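CT263 (Chlamydia trachomatis, PDB 4QAS) is probably a nucleosidase of the MTAN family, hydrolysing a futalosine-type nucleoside in the futalosine route to menaquinone. Local coordinates at residues S24-S29 against Y36-E41; L44-V49 against S67-W72; P86-Y91 against S184-E189; V163-T168 against D174-N179. The protein carries 1 engineered substitution. All blocks are in the same frame, centred on the assembly; numbering follows the deposited sequence. Where two conformers were deposited one is given.

All four contacts reach one mixed sheet. Contacts 1 and 2 sit at one end of it, centres about 12 Å apart, on the neighbouring strands 36-40 and 43-49; D46 joins them, taking T37 OG1 on its OD1 at 2.7 Å and serving contact 2 with its other oxygen. Contacts 3 and 4 form a second pair, centres about 11 Å apart, with contact 4 nested inside the chain loop that contact 3 closes; S164 OG and P86 O lie 2.7 Å apart between them. Contacts 2 and 4 lie about 27 Å apart between centres. Contact 4 holds the engineered N166, probably near the nucleoside pocket, while contacts 1 and 3 both touch the second subunit.

Contact 1: S24-S29 against Y36-E41; sequences SLFPFS and YTYHTE
The ring of Y38 lies across a step made by F26 and P27, both on the same side of its plane. F26 fills one half: its CB stands over the face of Y38, 4.0 Å from the ring centroid, while its own ring has slid so far aside that the two nearly parallel rings (planes at 28°) barely overlap. P27 supports the other half, with CG 3.6 Å from Y38 CE1. With CG anti to the backbone N (chi1 171°), Y38 leans toward this step. F28 is the next bump. One corner of its ring enters the hollow between two residues on the same side of the strand, CD1 lying 3.6 Å from Y38 CB and 4.0 Å from Y36 CB. Beyond it the backbones pair. S29 N gives a bond to T37 O at 3.0 Å, and T37 N returns one to S29 O at 2.9 Å; on the face of this bridge S29 OG rests beside T37 CG2. A water fills the notch left by the turn at P27, joining P27 O, S29 OG and T37 O. Q185 of the second subunit packs on F26, P27 and Y38. An inverse gamma turn centred on P27 thus leads from helix 16-25 into a beta hairpin, strands 29-30 and 36-40, which strand 43-49 extends to an antiparallel meander.

Contact 2: L44-V49 against S67-W72; sequences LLDVMV and SGYDLW
D46 on the extended strand 43-49 and Y69 in the loop before strand 71-80 meet across backbones that do not pair, their CA atoms 9.4 Å apart. D46 points toward the loop, whereas Y69 sets off at an angle and its long ring covers the remaining distance. With CG beside its backbone N (chi1 -67°), Y69 brings its hydroxyl to the carboxylate, where OH donates to D46 OD2 at 2.5 Å. This is a short bond, made on the anti lone pair of OD2, the one turned away from the other oxygen. The carboxylate lies at the edge of the ring and nearly perpendicular to it, the two planes 84° apart. The bond also brings Y69 CE1 to 3.4 Å from D46 OD2. M48, two residues along on the same side of the strand, adds a looser touch with its methyl, CE standing 4.2 Å from Y69 OH. With T37 OG1 on the second oxygen, D46 OD1, two hydroxyls grip one buried carboxylate, which would be expected to favour its charged form. At its base, Y69 CB lies at the edge of the W72 indole, in its plane. A loop tyrosine thus hydrogen-bonds a carboxylate on strand 43-49 in the central sheet of this alpha/beta fold, where strands 43-49 and 71-80 run parallel to strand 7-13 on its two sides.

Contact 3: P86-Y91 against S184-E189; sequences PLLKTY and SQKLAE
K186, on helix 180-197, lays the aliphatic part of its side chain against the carbonyl O of L88 and the hydroxyl of T90, and this is the tight part of the contact. Its CE lies 3.4 Å from T90 OG1 and 3.5 Å from L88 O, one oxygen from the first residue of strand 90-99 and one from the loop before it. The lysine chain is bent at chi2 (-64°) and chi3 (-69°), and the two bends curl it so that CE comes back beside T90 OG1. The ammonium NZ stays 4.1 Å from L88 O, too far for a direct bond. T90, modelled in two conformers, points toward the helix and packs on L117, I161 and A190; the approach to OG1 and its water bond hold for the conformer described. Here the C-terminal helix lies over the mixed central sheet of the nucleoside phosphorylase-like alpha/beta fold expected of an MTAN relative: next to K186, L187 turns its branch to I161 and V163 of strand 158-167. The other side of the contact is looser and wet. One water links T90 OG1, at 2.9 Å, to K186 O, at 2.8 Å. A second water accepts a bond from T90 N at 3.1 Å and a weak one from K186 NZ. The L88 side chain touches the lysine only distantly, CD2 4.5 Å from K186 CG; it packs instead on K182 and L183, near a bound sulfate. Further round the helix, Q185 NE2 bonds E189 OE2 and L25 O of the second subunit.

Contact 4: V163-T168 against D174-N179; sequences VSSNYT and DFLKNN. Engineered in segment 163-168: N166 (natural residue Asp).
At the C-terminal end of strand 158-167, S165 and N166 pack against F175 and L176 of the short helix 173-178, which turns back over the strand. The two axes approach to 6.7 Å with their directions 131° apart. S165-N166 probably matches the Ser-Asp pair at the nucleoside pocket of MTAN relatives; N166 is an engineered residue, Asp in the natural protein. L176 fills the middle, its CD1 3.9 Å from S165 CB and its CD2 3.8 Å from N166 OD1, one branch resting on each residue of the pair. The amide of N166 is held at both ends, OD1 by S165 OG at 2.8 Å and ND2 by Y167 O, although ND2 sits well above that carbonyl's plane. A chi1 of -169° puts F175 CG on the carbonyl-carbon side, and the ring presents its edge to S165 O, which lies in the ring plane 3.3 Å from CD2. N179 covers one face of the ring, ND2 3.2 Å above its centre, while the same nitrogen bonds F175 O on a lone pair. The contact across the segments is van der Waals only, aliphatic carbon and ring edge against strand carbons and oxygens. S165 O, buried with no hydrogen-bond partner, has the slightly positive aromatic edge of F175 before it, which probably offers partial electrostatic compensation, while L176 shields the polar pair from the helix side.

Contact 1: S24-S29 against Y36-E41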
# COMPACT_ATOMS: atom_id res chain seq x y z
N SER A 24 -7.44 -4.16 -0.69
CA SER A 24 -7.13 -4.11 0.74
C SER A 24 -6.39 -2.84 1.14
O SER A 24 -6.39 -2.49 2.31
CB SER A 24 -6.32 -5.36 1.11
OG SER A 24 -6.23 -5.47 2.49
N LEU A 25 -5.74 -2.16 0.20
CA LEU A 25 -4.88 -1.02 0.55
C LEU A 25 -5.66 0.18 1.04
O LEU A 25 -5.11 0.99 1.78
CB LEU A 25 -4.16 -0.52 -0.69
CG LEU A 25 -3.06 -1.32 -1.29
CD1 LEU A 25 -2.48 -0.44 -2.44
CD2 LEU A 25 -2.02 -1.64 -0.26
N PHE A 26 -6.90 0.37 0.59
CA PHE A 26 -7.73 1.51 0.93
C PHE A 26 -9.07 1.01 1.41
O PHE A 26 -9.51 -0.07 1.00
CB PHE A 26 -7.94 2.43 -0.29
CG PHE A 26 -6.68 2.91 -0.91
CD1 PHE A 26 -5.99 3.98 -0.37
CD2 PHE A 26 -6.19 2.30 -2.02
CE1 PHE A 26 -4.82 4.41 -0.94
CE2 PHE A 26 -5.03 2.73 -2.60
CZ PHE A 26 -4.35 3.81 -2.05
N PRO A 27 -9.75 1.77 2.23
CA PRO A 27 -11.08 1.35 2.73
C PRO A 27 -12.17 1.65 1.70
O PRO A 27 -13.02 2.51 1.86
CB PRO A 27 -11.22 2.16 4.03
CG PRO A 27 -10.42 3.38 3.78
CD PRO A 27 -9.26 2.96 2.96
N PHE A 28 -12.12 0.91 0.59
CA PHE A 28 -13.11 1.05 -0.47
C PHE A 28 -14.49 0.66 0.03
O PHE A 28 -14.65 -0.15 0.95
CB PHE A 28 -12.77 0.10 -1.61
CG PHE A 28 -11.58 0.52 -2.45
CD1 PHE A 28 -11.71 1.48 -3.42
CD2 PHE A 28 -10.35 -0.08 -2.28
CE1 PHE A 28 -10.64 1.86 -4.19
CE2 PHE A 28 -9.28 0.29 -3.05
CZ PHE A 28 -9.42 1.25 -4.01
N SER A 29 -15.50 1.22 -0.61
CA SER A 29 -16.88 0.80 -0.42
C SER A 29 -17.46 0.45 -1.78
O SER A 29 -16.97 0.91 -2.82
CB SER A 29 -17.70 1.91 0.23
OG SER A 29 -17.68 3.09 -0.55
N TYR A 36 -16.30 -0.50 -6.85
CA TYR A 36 -15.63 -0.01 -5.65
C TYR A 36 -15.14 1.42 -5.80
O TYR A 36 -14.63 1.81 -6.85
CB TYR A 36 -14.40 -0.84 -5.32
CG TYR A 36 -14.62 -2.30 -5.26
CD1 TYR A 36 -15.04 -2.89 -4.10
CD2 TYR A 36 -14.36 -3.11 -6.36
CE1 TYR A 36 -15.23 -4.26 -4.03
CE2 TYR A 36 -14.55 -4.47 -6.30
CZ TYR A 36 -14.98 -5.04 -5.13
OH TYR A 36 -15.16 -6.40 -5.08
N THR A 37 -15.26 2.18 -4.72
CA THR A 37 -14.89 3.59 -4.76
C THR A 37 -14.30 4.00 -3.42
O THR A 37 -14.68 3.48 -2.36
CB THR A 37 -16.12 4.45 -5.07
OG1 THR A 37 -15.72 5.80 -5.32
CG2 THR A 37 -17.15 4.40 -3.93
N TYR A 38 -13.38 4.97 -3.49
CA TYR A 38 -12.74 5.54 -2.31
C TYR A 38 -12.34 6.95 -2.69
O TYR A 38 -11.96 7.19 -3.84
CB TYR A 38 -11.49 4.74 -1.97
CG TYR A 38 -10.62 5.37 -0.91
CD1 TYR A 38 -11.07 5.46 0.39
CD2 TYR A 38 -9.35 5.84 -1.20
CE1 TYR A 38 -10.29 6.03 1.40
CE2 TYR A 38 -8.55 6.40 -0.20
CZ TYR A 38 -9.04 6.49 1.08
OH TYR A 38 -8.24 7.05 2.06
N HIS A 39 -12.44 7.89 -1.77
CA HIS A 39 -11.96 9.23 -2.04
C HIS A 39 -11.30 9.81 -0.79
O HIS A 39 -11.69 9.50 0.34
CB HIS A 39 -13.07 10.15 -2.53
CG HIS A 39 -14.10 10.45 -1.49
ND1 HIS A 39 -14.05 11.58 -0.70
CD2 HIS A 39 -15.19 9.76 -1.08
CE1 HIS A 39 -15.07 11.57 0.14
NE2 HIS A 39 -15.78 10.48 -0.07
N THR A 40 -10.26 10.60 -1.01
CA THR A 40 -9.64 11.36 0.06
C THR A 40 -8.95 12.54 -0.58
O THR A 40 -8.41 12.42 -1.69
CB THR A 40 -8.61 10.54 0.84
OG1 THR A 40 -8.27 11.22 2.05
CG2 THR A 40 -7.37 10.35 0.01
N GLU A 41 -8.94 13.66 0.13
CA GLU A 41 -8.26 14.86 -0.34
C GLU A 41 -8.81 15.17 -1.73
O GLU A 41 -10.04 15.26 -1.89
CB GLU A 41 -6.75 14.65 -0.25
CG GLU A 41 -6.24 14.03 1.05
CD GLU A 41 -6.09 15.04 2.18
OE1 GLU A 41 -6.65 16.15 2.07
OE2 GLU A 41 -5.41 14.71 3.17
O HOH W 1 -15.18 4.40 0.25

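Contact 2: L44-V49 against S67-W72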
# COMPACT_ATOMS: atom_id res chain seq x y z
N LEU A 44 -10.16 10.86 -6.26
CA LEU A 44 -11.17 9.81 -6.34
C LEU A 44 -10.49 8.60 -6.95
O LEU A 44 -9.86 8.68 -8.02
CB LEU A 44 -12.32 10.23 -7.25
CG LEU A 44 -13.37 9.15 -7.57
CD1 LEU A 44 -14.21 8.84 -6.33
CD2 LEU A 44 -14.26 9.63 -8.70
N LEU A 45 -10.61 7.46 -6.27
CA LEU A 45 -10.02 6.21 -6.71
C LEU A 45 -11.14 5.19 -6.87
O LEU A 45 -11.74 4.78 -5.87
CB LEU A 45 -9.00 5.76 -5.67
CG LEU A 45 -8.15 4.58 -6.05
CD1 LEU A 45 -7.29 4.89 -7.28
CD2 LEU A 45 -7.28 4.23 -4.83
N ASP A 46 -11.41 4.77 -8.11
CA ASP A 46 -12.44 3.79 -8.39
C ASP A 46 -11.77 2.54 -8.92
O ASP A 46 -10.70 2.61 -9.54
CB ASP A 46 -13.45 4.32 -9.41
CG ASP A 46 -14.36 5.41 -8.85
OD1 ASP A 46 -14.38 5.60 -7.61
OD2 ASP A 46 -15.03 6.05 -9.67
N VAL A 47 -12.41 1.39 -8.69
CA VAL A 47 -11.87 0.11 -9.16
C VAL A 47 -12.96 -0.65 -9.88
O VAL A 47 -14.05 -0.84 -9.33
CB VAL A 47 -11.33 -0.73 -7.99
CG1 VAL A 47 -10.81 -2.06 -8.51
CG2 VAL A 47 -10.23 0.00 -7.30
N MET A 48 -12.65 -1.11 -11.08
CA MET A 48 -13.51 -2.04 -11.82
C MET A 48 -12.77 -3.34 -12.08
O MET A 48 -11.59 -3.35 -12.38
CB MET A 48 -13.91 -1.41 -13.13
CG MET A 48 -14.85 -0.28 -12.87
SD MET A 48 -15.38 0.58 -14.34
CE MET A 48 -16.37 1.90 -13.62
N VAL A 49 -13.51 -4.43 -11.95
CA VAL A 49 -13.00 -5.78 -12.19
C VAL A 49 -13.79 -6.35 -13.36
O VAL A 49 -15.02 -6.46 -13.29
CB VAL A 49 -13.16 -6.65 -10.93
CG1 VAL A 49 -12.61 -8.05 -11.20
CG2 VAL A 49 -12.45 -6.02 -9.75
N SER A 67 -16.69 7.36 -18.53
CA SER A 67 -16.31 8.73 -18.84
C SER A 67 -15.87 9.45 -17.57
O SER A 67 -16.18 9.05 -16.45
CB SER A 67 -17.49 9.46 -19.48
OG SER A 67 -18.58 9.47 -18.58
N GLY A 68 -15.10 10.51 -17.77
CA GLY A 68 -14.85 11.49 -16.74
C GLY A 68 -13.57 11.31 -15.94
O GLY A 68 -13.25 12.18 -15.13
N TYR A 69 -12.86 10.20 -16.10
CA TYR A 69 -11.64 10.03 -15.34
C TYR A 69 -10.50 10.83 -15.97
O TYR A 69 -10.55 11.21 -17.14
CB TYR A 69 -11.28 8.54 -15.25
CG TYR A 69 -12.28 7.76 -14.42
CD1 TYR A 69 -12.22 7.77 -13.03
CD2 TYR A 69 -13.31 7.04 -15.03
CE1 TYR A 69 -13.15 7.06 -12.27
CE2 TYR A 69 -14.23 6.33 -14.27
CZ TYR A 69 -14.15 6.36 -12.90
OH TYR A 69 -15.07 5.66 -12.14
N ASP A 70 -9.45 11.06 -15.18
CA ASP A 70 -8.24 11.72 -15.65
C ASP A 70 -7.15 10.75 -16.06
O ASP A 70 -6.24 11.14 -16.81
CB ASP A 70 -7.71 12.61 -14.54
CG ASP A 70 -8.69 13.71 -14.21
OD1 ASP A 70 -8.94 14.55 -15.08
OD2 ASP A 70 -9.26 13.73 -13.10
N LEU A 71 -7.22 9.52 -15.61
CA LEU A 71 -6.24 8.49 -15.93
C LEU A 71 -6.90 7.16 -15.66
O LEU A 71 -7.63 7.02 -14.67
CB LEU A 71 -4.99 8.63 -15.04
CG LEU A 71 -3.89 7.59 -15.23
CD1 LEU A 71 -3.29 7.60 -16.64
CD2 LEU A 71 -2.78 7.83 -14.22
N TRP A 72 -6.64 6.19 -16.53
CA TRP A 72 -6.91 4.79 -16.26
C TRP A 72 -5.58 4.06 -16.04
O TRP A 72 -4.62 4.29 -16.79
CB TRP A 72 -7.60 4.11 -17.44
CG TRP A 72 -8.97 4.55 -17.83
CD1 TRP A 72 -9.66 5.64 -17.39
CD2 TRP A 72 -9.80 3.91 -18.79
NE1 TRP A 72 -10.89 5.70 -18.00
CE2 TRP A 72 -11.00 4.65 -18.88
CE3 TRP A 72 -9.65 2.76 -19.57
CZ2 TRP A 72 -12.04 4.28 -19.73
CZ3 TRP A 72 -10.68 2.40 -20.42
CH2 TRP A 72 -11.86 3.15 -20.49

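Contact 3: P86-Y91 against S184-E189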
# COMPACT_ATOMS: atom_id res chain seq x y z
N PRO A 86 12.35 -12.32 -15.54
CA PRO A 86 12.15 -13.06 -14.29
C PRO A 86 10.69 -12.97 -13.88
O PRO A 86 9.98 -12.04 -14.27
CB PRO A 86 13.05 -12.32 -13.29
CG PRO A 86 13.04 -10.93 -13.79
CD PRO A 86 13.00 -11.02 -15.30
N LEU A 87 10.22 -13.94 -13.10
CA LEU A 87 8.88 -13.89 -12.54
C LEU A 87 8.80 -12.97 -11.32
O LEU A 87 9.80 -12.61 -10.70
CB LEU A 87 8.40 -15.29 -12.17
CG LEU A 87 8.42 -16.30 -13.32
CD1 LEU A 87 7.69 -17.54 -12.90
CD2 LEU A 87 7.77 -15.72 -14.57
N LEU A 88 7.56 -12.57 -10.99
CA LEU A 88 7.29 -11.71 -9.83
C LEU A 88 7.91 -10.34 -9.98
O LEU A 88 8.23 -9.68 -8.99
CB LEU A 88 7.69 -12.36 -8.51
CG LEU A 88 6.72 -13.46 -8.11
CD1 LEU A 88 7.35 -14.37 -7.08
CD2 LEU A 88 5.45 -12.87 -7.56
N LYS A 89 8.09 -9.88 -11.21
CA LYS A 89 8.66 -8.57 -11.50
C LYS A 89 7.60 -7.69 -12.14
O LYS A 89 6.88 -8.11 -13.04
CB LYS A 89 9.86 -8.70 -12.43
CG LYS A 89 10.56 -7.39 -12.71
CD LYS A 89 11.91 -7.59 -13.34
CE LYS A 89 12.51 -6.27 -13.72
NZ LYS A 89 12.86 -5.45 -12.54
N THR A 90 7.51 -6.45 -11.68
CA THR A 90 6.51 -5.51 -12.13
C THR A 90 7.09 -4.62 -13.22
O THR A 90 8.17 -4.05 -13.04
CB THR A 90 6.08 -4.66 -10.94
OG1 THR A 90 5.77 -5.55 -9.85
CG2 THR A 90 4.90 -3.80 -11.32
N TYR A 91 6.38 -4.52 -14.33
CA TYR A 91 6.77 -3.69 -15.46
C TYR A 91 5.66 -2.69 -15.75
O TYR A 91 4.50 -2.91 -15.41
CB TYR A 91 6.95 -4.55 -16.71
CG TYR A 91 8.09 -5.50 -16.64
CD1 TYR A 91 7.94 -6.78 -16.13
CD2 TYR A 91 9.34 -5.15 -17.14
CE1 TYR A 91 8.99 -7.67 -16.10
CE2 TYR A 91 10.40 -6.04 -17.12
CZ TYR A 91 10.23 -7.30 -16.59
OH TYR A 91 11.25 -8.23 -16.55
N SER A 184 -0.70 -10.36 -6.78
CA SER A 184 -1.60 -9.25 -6.53
C SER A 184 -0.96 -8.21 -5.62
O SER A 184 -1.16 -7.00 -5.80
CB SER A 184 -2.87 -9.83 -5.92
OG SER A 184 -3.86 -8.83 -5.66
N GLN A 185 -0.17 -8.66 -4.64
CA GLN A 185 0.53 -7.76 -3.75
C GLN A 185 1.52 -6.89 -4.51
O GLN A 185 1.67 -5.70 -4.21
CB GLN A 185 1.19 -8.55 -2.61
CG GLN A 185 1.89 -7.69 -1.62
CD GLN A 185 0.94 -6.86 -0.80
OE1 GLN A 185 -0.24 -7.20 -0.63
NE2 GLN A 185 1.44 -5.76 -0.23
N LYS A 186 2.23 -7.47 -5.49
CA LYS A 186 3.14 -6.66 -6.31
C LYS A 186 2.39 -5.54 -7.01
O LYS A 186 2.90 -4.42 -7.12
CB LYS A 186 3.86 -7.52 -7.35
CG LYS A 186 4.86 -8.50 -6.80
CD LYS A 186 6.04 -7.84 -6.11
CE LYS A 186 6.95 -7.10 -7.08
NZ LYS A 186 8.14 -6.52 -6.38
N LEU A 187 1.22 -5.84 -7.55
CA LEU A 187 0.44 -4.78 -8.19
C LEU A 187 0.09 -3.67 -7.22
O LEU A 187 0.19 -2.49 -7.55
CB LEU A 187 -0.82 -5.37 -8.82
CG LEU A 187 -0.55 -6.39 -9.93
CD1 LEU A 187 -1.84 -6.94 -10.39
CD2 LEU A 187 0.25 -5.80 -11.08
N ALA A 188 -0.34 -4.02 -6.00
CA ALA A 188 -0.70 -3.02 -5.00
C ALA A 188 0.48 -2.15 -4.66
O ALA A 188 0.35 -0.93 -4.52
CB ALA A 188 -1.26 -3.72 -3.75
N GLU A 189 1.66 -2.77 -4.53
CA GLU A 189 2.86 -2.03 -4.20
C GLU A 189 3.24 -1.05 -5.30
O GLU A 189 3.80 0.02 -5.02
CB GLU A 189 3.97 -3.01 -3.86
CG GLU A 189 3.66 -3.73 -2.56
CD GLU A 189 4.58 -4.88 -2.24
OE1 GLU A 189 5.48 -5.19 -3.07
OE2 GLU A 189 4.39 -5.50 -1.17
O HOH W 2 5.61 -3.93 -7.50
O HOH W 3 9.42 -5.83 -9.32

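Contact 4: V163-T168 against D174-N179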
# COMPACT_ATOMS: atom_id res chain seq x y z
N VAL A 163 2.65 -7.59 -13.86
CA VAL A 163 3.60 -8.39 -13.09
C VAL A 163 3.72 -9.75 -13.75
O VAL A 163 2.72 -10.37 -14.09
CB VAL A 163 3.19 -8.50 -11.61
CG1 VAL A 163 1.88 -9.18 -11.42
CG2 VAL A 163 4.29 -9.21 -10.82
N SER A 164 4.96 -10.19 -13.98
CA SER A 164 5.20 -11.48 -14.61
C SER A 164 4.76 -12.61 -13.69
O SER A 164 5.27 -12.76 -12.56
CB SER A 164 6.67 -11.59 -14.98
OG SER A 164 7.47 -11.24 -13.89
N SER A 165 3.78 -13.39 -14.15
CA SER A 165 3.07 -14.32 -13.30
C SER A 165 3.43 -15.78 -13.51
O SER A 165 3.12 -16.59 -12.65
CB SER A 165 1.57 -14.14 -13.48
OG SER A 165 1.16 -14.32 -14.82
N ASN A 166 4.06 -16.11 -14.64
CA ASN A 166 4.33 -17.49 -15.02
C ASN A 166 5.00 -17.46 -16.37
O ASN A 166 4.88 -16.47 -17.11
CB ASN A 166 3.04 -18.29 -15.14
CG ASN A 166 2.11 -17.77 -16.23
OD1 ASN A 166 1.39 -16.79 -16.02
ND2 ASN A 166 2.09 -18.43 -17.38
N TYR A 167 5.74 -18.52 -16.68
CA TYR A 167 6.21 -18.74 -18.03
C TYR A 167 5.11 -19.40 -18.85
O TYR A 167 4.27 -20.14 -18.33
CB TYR A 167 7.52 -19.56 -18.05
CG TYR A 167 8.63 -18.75 -17.43
CD1 TYR A 167 9.05 -17.57 -18.05
CD2 TYR A 167 9.20 -19.10 -16.22
CE1 TYR A 167 10.01 -16.78 -17.49
CE2 TYR A 167 10.17 -18.29 -15.63
CZ TYR A 167 10.55 -17.12 -16.27
OH TYR A 167 11.49 -16.33 -15.65
N THR A 168 5.11 -19.11 -20.14
CA THR A 168 3.98 -19.45 -21.01
C THR A 168 4.09 -20.89 -21.54
O THR A 168 4.12 -21.12 -22.74
CB THR A 168 3.88 -18.43 -22.14
OG1 THR A 168 5.15 -18.28 -22.79
CG2 THR A 168 3.43 -17.05 -21.62
N ASP A 174 1.35 -23.83 -13.11
CA ASP A 174 1.17 -24.06 -11.68
C ASP A 174 1.66 -22.87 -10.87
O ASP A 174 1.07 -22.55 -9.82
CB ASP A 174 1.92 -25.32 -11.26
CG ASP A 174 1.14 -26.59 -11.53
OD1 ASP A 174 -0.11 -26.55 -11.44
OD2 ASP A 174 1.77 -27.63 -11.83
N PHE A 175 2.71 -22.20 -11.33
CA PHE A 175 3.21 -21.05 -10.58
C PHE A 175 2.16 -19.95 -10.49
O PHE A 175 1.97 -19.34 -9.42
CB PHE A 175 4.49 -20.51 -11.21
CG PHE A 175 5.19 -19.52 -10.35
CD1 PHE A 175 6.10 -19.93 -9.39
CD2 PHE A 175 4.93 -18.17 -10.46
CE1 PHE A 175 6.75 -19.01 -8.59
CE2 PHE A 175 5.55 -17.26 -9.64
CZ PHE A 175 6.47 -17.67 -8.72
N LEU A 176 1.45 -19.68 -11.59
CA LEU A 176 0.35 -18.73 -11.56
C LEU A 176 -0.73 -19.18 -10.59
O LEU A 176 -1.19 -18.39 -9.75
CB LEU A 176 -0.23 -18.61 -12.98
CG LEU A 176 -1.56 -17.86 -13.13
CD1 LEU A 176 -1.48 -16.43 -12.63
CD2 LEU A 176 -2.00 -17.90 -14.58
N LYS A 177 -1.10 -20.45 -10.64
CA LYS A 177 -2.14 -20.97 -9.76
C LYS A 177 -1.79 -20.77 -8.30
O LYS A 177 -2.67 -20.50 -7.48
CB LYS A 177 -2.34 -22.45 -10.06
CG LYS A 177 -3.27 -23.17 -9.09
CD LYS A 177 -3.35 -24.66 -9.37
CE LYS A 177 -4.39 -25.33 -8.50
NZ LYS A 177 -4.58 -26.76 -8.87
N ASN A 178 -0.51 -20.90 -7.94
CA ASN A 178 -0.08 -20.97 -6.55
C ASN A 178 0.42 -19.65 -5.99
O ASN A 178 0.72 -19.58 -4.79
CB ASN A 178 1.01 -22.01 -6.39
CG ASN A 178 0.53 -23.42 -6.62
OD1 ASN A 178 -0.63 -23.75 -6.35
ND2 ASN A 178 1.41 -24.26 -7.14
N ASN A 179 0.53 -18.61 -6.81
CA ASN A 179 1.15 -17.36 -6.37
C ASN A 179 0.26 -16.13 -6.54
O ASN A 179 0.77 -15.01 -6.58
CB ASN A 179 2.51 -17.19 -7.04
CG ASN A 179 3.53 -18.13 -6.48
OD1 ASN A 179 4.12 -17.85 -5.43
ND2 ASN A 179 3.72 -19.27 -7.12